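PDB 2OF3: ZYG-9 from Caenorhabditis elegans, which organises microtubules and spindle poles during mitosis and meiosis in the one-cell embryo and is needed for default positioning of the oocyte nucleus. Local coordinates for residues 15-18 with 22-25; 158-163 with 192-197. All coordinates share one frame; numbering follows the deposited sequence.

How the contacts relate
Contacts 1 and 2 share no element: residues 15-18 with 22-25 join the end of helix 10-19 to the loop that follows it, whereas 158-163 with 192-197 join helices 146-163 and 181-198 of the all-helical TOG domain. Their centres lie about 28 Å apart, yet helix 127-139 borders both, meeting Ile15 and Glu18 near the first and Leu159 and Val163 near the second. Contact 1 is a surface contact in which a backbone bond is surrounded by charged side chains linked through water. Contact 2 buries little area, but its touching residues are buried, and one direct hydroxyl pair does the work, with a water bridging the more exposed residues beside it.

Contact 1 of 2, residues 15-18 with 22-25; sequences IKEE and KLVK
Glu17 O accepts a hydrogen bond from Lys22 N at 2.8 Å. The N-H...O angle is 154°, and the donor is tilted 22° from the carbonyl plane. The donor lies five residues after the acceptor, one more than in the alpha helix; this i+5→i backbone bond, with the spacing of a pi-turn, turns the chain back on itself where helix 10-19 gives way to the loop leading to helix 33-44. Leu23 follows the turned chain inward, its CD1 lying 3.8 Å from Glu17 CB, and the same side chain also touches Gln38 of helix 33-44. The acids and lysines face each other through water rather than directly. One water joins Glu17 OE2 to Lys22 NZ, and the same OE2 also accepts a hydrogen bond from Gln13 NE2. Glu18 extends with CG anti to the backbone N (chi1 -177°), which carries OE2 to 3.7 Å from Lys25 CG. A bend at its last torsion turns the Lys25 ammonium back, so that NZ donates to two waters: one bound to Glu18 OE2, the other also giving its hydrogens to Glu18 O and Leu23 O. A further water ties Glu18 OE1 to Val24 O.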
# COMPACT_ATOMS: atom_id res chain seq x y z
N ILE A 15 1.29 16.96 -9.83
CA ILE A 15 2.32 16.00 -10.23
C ILE A 15 3.51 16.73 -10.87
O ILE A 15 4.67 16.48 -10.55
CB ILE A 15 1.83 14.94 -11.23
CG1 ILE A 15 0.69 14.09 -10.64
CG2 ILE A 15 2.96 14.00 -11.60
CD1 ILE A 15 0.94 13.59 -9.24
N LYS A 16 3.23 17.63 -11.78
CA LYS A 16 4.29 18.41 -12.41
C LYS A 16 5.08 19.27 -11.42
O LYS A 16 6.31 19.27 -11.49
CB LYS A 16 3.67 19.28 -13.49
CG LYS A 16 4.60 20.35 -13.96
CD LYS A 16 3.93 21.17 -15.01
CE LYS A 16 3.42 22.44 -14.40
NZ LYS A 16 2.64 23.16 -15.48
N GLU A 17 4.42 19.97 -10.49
CA GLU A 17 5.11 20.79 -9.48
C GLU A 17 5.99 19.94 -8.59
O GLU A 17 7.08 20.37 -8.27
CB GLU A 17 4.10 21.60 -8.66
CG GLU A 17 3.47 22.71 -9.49
CD GLU A 17 2.56 23.68 -8.72
OE1 GLU A 17 2.32 23.49 -7.49
OE2 GLU A 17 2.05 24.64 -9.39
N GLU A 18 5.58 18.72 -8.24
CA GLU A 18 6.43 17.82 -7.46
C GLU A 18 7.69 17.41 -8.27
O GLU A 18 8.82 17.39 -7.73
CB GLU A 18 5.65 16.54 -6.98
CG GLU A 18 6.57 15.68 -6.10
CD GLU A 18 5.83 14.57 -5.40
OE1 GLU A 18 4.58 14.69 -5.33
OE2 GLU A 18 6.51 13.59 -4.93
N LYS A 22 9.05 21.56 -6.59
CA LYS A 22 8.34 22.67 -6.04
C LYS A 22 7.25 22.22 -5.05
O LYS A 22 6.44 23.03 -4.59
CB LYS A 22 7.77 23.50 -7.20
CG LYS A 22 8.85 24.40 -7.82
CD LYS A 22 8.33 25.03 -9.11
CE LYS A 22 7.14 25.96 -8.89
NZ LYS A 22 7.02 26.98 -9.95
N LEU A 23 7.21 20.92 -4.77
CA LEU A 23 6.44 20.36 -3.66
C LEU A 23 7.35 19.43 -2.92
O LEU A 23 8.17 18.73 -3.55
CB LEU A 23 5.15 19.64 -4.14
CG LEU A 23 4.11 20.55 -4.81
CD1 LEU A 23 3.06 19.74 -5.47
CD2 LEU A 23 3.48 21.45 -3.73
N VAL A 24 7.22 19.39 -1.59
CA VAL A 24 7.99 18.47 -0.77
C VAL A 24 7.38 17.08 -0.95
O VAL A 24 6.14 16.94 -1.12
CB VAL A 24 8.08 18.83 0.73
CG1 VAL A 24 8.52 20.32 0.93
CG2 VAL A 24 6.77 18.63 1.44
N LYS A 25 8.25 16.07 -0.91
CA LYS A 25 7.87 14.70 -1.22
C LYS A 25 7.30 14.01 0.01
O LYS A 25 7.83 14.13 1.11
CB LYS A 25 9.07 13.92 -1.75
CG LYS A 25 9.59 14.42 -3.09
CD LYS A 25 10.75 13.57 -3.58
CE LYS A 25 11.68 14.37 -4.47
NZ LYS A 25 10.97 14.93 -5.66
O HOH W 1 4.06 26.32 -9.98
O HOH W 2 9.73 17.23 -5.08
O HOH W 3 8.91 12.98 -6.04
O HOH W 4 3.98 15.68 -2.59

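Contact 2 of 2, residues 158-163 with 192-197; sequences VLSDVV and EYYITN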
# COMPACT_ATOMS: atom_id res chain seq x y z
N VAL A 158 -6.52 -4.33 -5.06
CA VAL A 158 -6.92 -3.36 -6.12
C VAL A 158 -5.70 -2.59 -6.71
O VAL A 158 -5.53 -2.49 -7.93
CB VAL A 158 -8.00 -2.36 -5.60
CG1 VAL A 158 -8.43 -1.39 -6.68
CG2 VAL A 158 -9.23 -3.16 -5.07
N LEU A 159 -4.83 -2.08 -5.84
CA LEU A 159 -3.64 -1.39 -6.29
C LEU A 159 -2.71 -2.26 -7.10
O LEU A 159 -2.05 -1.78 -8.01
CB LEU A 159 -2.86 -0.85 -5.07
CG LEU A 159 -3.45 0.38 -4.39
CD1 LEU A 159 -2.89 0.55 -2.96
CD2 LEU A 159 -3.13 1.59 -5.25
N SER A 160 -2.62 -3.55 -6.78
CA SER A 160 -1.79 -4.49 -7.55
C SER A 160 -2.31 -4.54 -8.97
O SER A 160 -1.52 -4.70 -9.89
CB SER A 160 -1.87 -5.92 -6.96
OG SER A 160 -1.36 -6.01 -5.64
N ASP A 161 -3.61 -4.44 -9.17
CA ASP A 161 -4.17 -4.39 -10.52
C ASP A 161 -3.84 -3.11 -11.23
O ASP A 161 -3.54 -3.16 -12.40
CB ASP A 161 -5.69 -4.54 -10.54
CG ASP A 161 -6.15 -5.98 -10.26
OD1 ASP A 161 -5.34 -6.94 -10.45
OD2 ASP A 161 -7.34 -6.16 -9.87
N VAL A 162 -3.92 -1.97 -10.54
CA VAL A 162 -3.62 -0.66 -11.12
C VAL A 162 -2.12 -0.50 -11.39
O VAL A 162 -1.71 -0.13 -12.54
CB VAL A 162 -4.06 0.47 -10.16
CG1 VAL A 162 -3.64 1.80 -10.69
CG2 VAL A 162 -5.58 0.44 -9.94
N VAL A 163 -1.29 -0.82 -10.37
CA VAL A 163 0.15 -0.55 -10.35
C VAL A 163 0.94 -1.67 -11.03
O VAL A 163 1.92 -1.40 -11.74
CB VAL A 163 0.66 -0.23 -8.87
CG1 VAL A 163 2.16 0.02 -8.79
CG2 VAL A 163 -0.05 1.01 -8.25
N GLU A 192 4.03 -13.74 -2.52
CA GLU A 192 3.72 -15.10 -2.88
C GLU A 192 2.56 -15.14 -3.90
O GLU A 192 2.58 -15.89 -4.88
CB GLU A 192 3.38 -15.92 -1.63
CG GLU A 192 3.05 -17.35 -1.99
CD GLU A 192 2.37 -18.14 -0.90
OE1 GLU A 192 2.34 -17.68 0.27
OE2 GLU A 192 1.88 -19.24 -1.24
N TYR A 193 1.54 -14.33 -3.70
CA TYR A 193 0.41 -14.31 -4.59
C TYR A 193 0.76 -13.81 -6.01
O TYR A 193 0.25 -14.32 -7.01
CB TYR A 193 -0.63 -13.45 -3.91
CG TYR A 193 -1.77 -12.91 -4.72
CD1 TYR A 193 -2.83 -13.73 -5.15
CD2 TYR A 193 -1.81 -11.55 -4.99
CE1 TYR A 193 -3.91 -13.16 -5.88
CE2 TYR A 193 -2.85 -10.99 -5.68
CZ TYR A 193 -3.91 -11.79 -6.13
OH TYR A 193 -4.94 -11.12 -6.82
N TYR A 194 1.64 -12.81 -6.11
CA TYR A 194 2.14 -12.35 -7.41
C TYR A 194 2.81 -13.49 -8.19
O TYR A 194 2.64 -13.65 -9.42
CB TYR A 194 3.15 -11.22 -7.20
CG TYR A 194 2.59 -9.90 -6.69
CD1 TYR A 194 1.22 -9.61 -6.68
CD2 TYR A 194 3.48 -8.87 -6.29
CE1 TYR A 194 0.75 -8.34 -6.23
CE2 TYR A 194 3.03 -7.64 -5.84
CZ TYR A 194 1.66 -7.37 -5.82
OH TYR A 194 1.25 -6.11 -5.38
N ILE A 195 3.62 -14.27 -7.48
CA ILE A 195 4.45 -15.29 -8.13
C ILE A 195 3.59 -16.48 -8.51
O ILE A 195 3.71 -17.00 -9.63
CB ILE A 195 5.58 -15.78 -7.25
CG1 ILE A 195 6.57 -14.67 -7.04
CG2 ILE A 195 6.30 -16.87 -7.96
CD1 ILE A 195 7.39 -14.90 -5.85
N THR A 196 2.73 -16.92 -7.60
CA THR A 196 1.76 -17.95 -7.93
C THR A 196 0.90 -17.59 -9.15
O THR A 196 0.55 -18.45 -9.96
CB THR A 196 0.89 -18.28 -6.69
OG1 THR A 196 1.71 -18.94 -5.73
CG2 THR A 196 -0.26 -19.20 -7.03
N ASN A 197 0.53 -16.32 -9.31
CA ASN A 197 -0.40 -15.99 -10.37
C ASN A 197 0.22 -15.55 -11.66
O ASN A 197 -0.38 -15.79 -12.69
CB ASN A 197 -1.44 -14.97 -9.92
CG ASN A 197 -2.37 -15.56 -8.88
OD1 ASN A 197 -2.18 -15.34 -7.67
ND2 ASN A 197 -3.33 -16.37 -9.32
O HOH W 5 -4.80 -8.29 -7.45
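Ser160 and Tyr194 meet hydroxyl to hydroxyl, OG lying 2.6 Å from OH, and this short hydrogen bond is the one direct polar link between the two helical segments. Their nearest CA atoms, those of the same two residues, are still 8.8 Å apart, so the tyrosine has to reach across. It leaves its helix with CG beside the backbone N (chi1 -70°), and the ring extends toward Ser160 until the serine oxygen sits in the ring plane at its edge. The CZ-OH...OG angle of about 107° suits a phenolic oxygen. The packing here is close: OG also lies 3.2 Å from Tyr194 CE1, and Ser160 CB comes to 3.6 Å from the same carbon. Ser160 OG has a second partner in Val156 O, one turn back in its own helix, so the buried serine oxygen is gripped from both helices. With a phenylalanine in place of Tyr194, the ring edge could remain, but Ser160 OG would probably lose its mate from the opposite helix, leaving the bond to Val156 O.

The adjoining side is looser. The side chain of Tyr193, exposed, comes no nearer to the other segment than 5.2 Å, from Tyr193 CE2 to Ser160 OG. Its OH instead meets a water at 2.9 Å. That water donates only weakly to Asp161 OD1, a solvent-mediated bridge in marked contrast to the direct, buried hydroxyl pair beside it.

Helix 165-174, which follows directly after helix 146-163, lines the Tyr194 side chain with Met168, Thr169 and Leu172. Beyond the pair, Val158 and Leu159 pack on helices 101-120 and 127-139 respectively, while Ile195 faces Ala233 and Cys234 of helix 221-238.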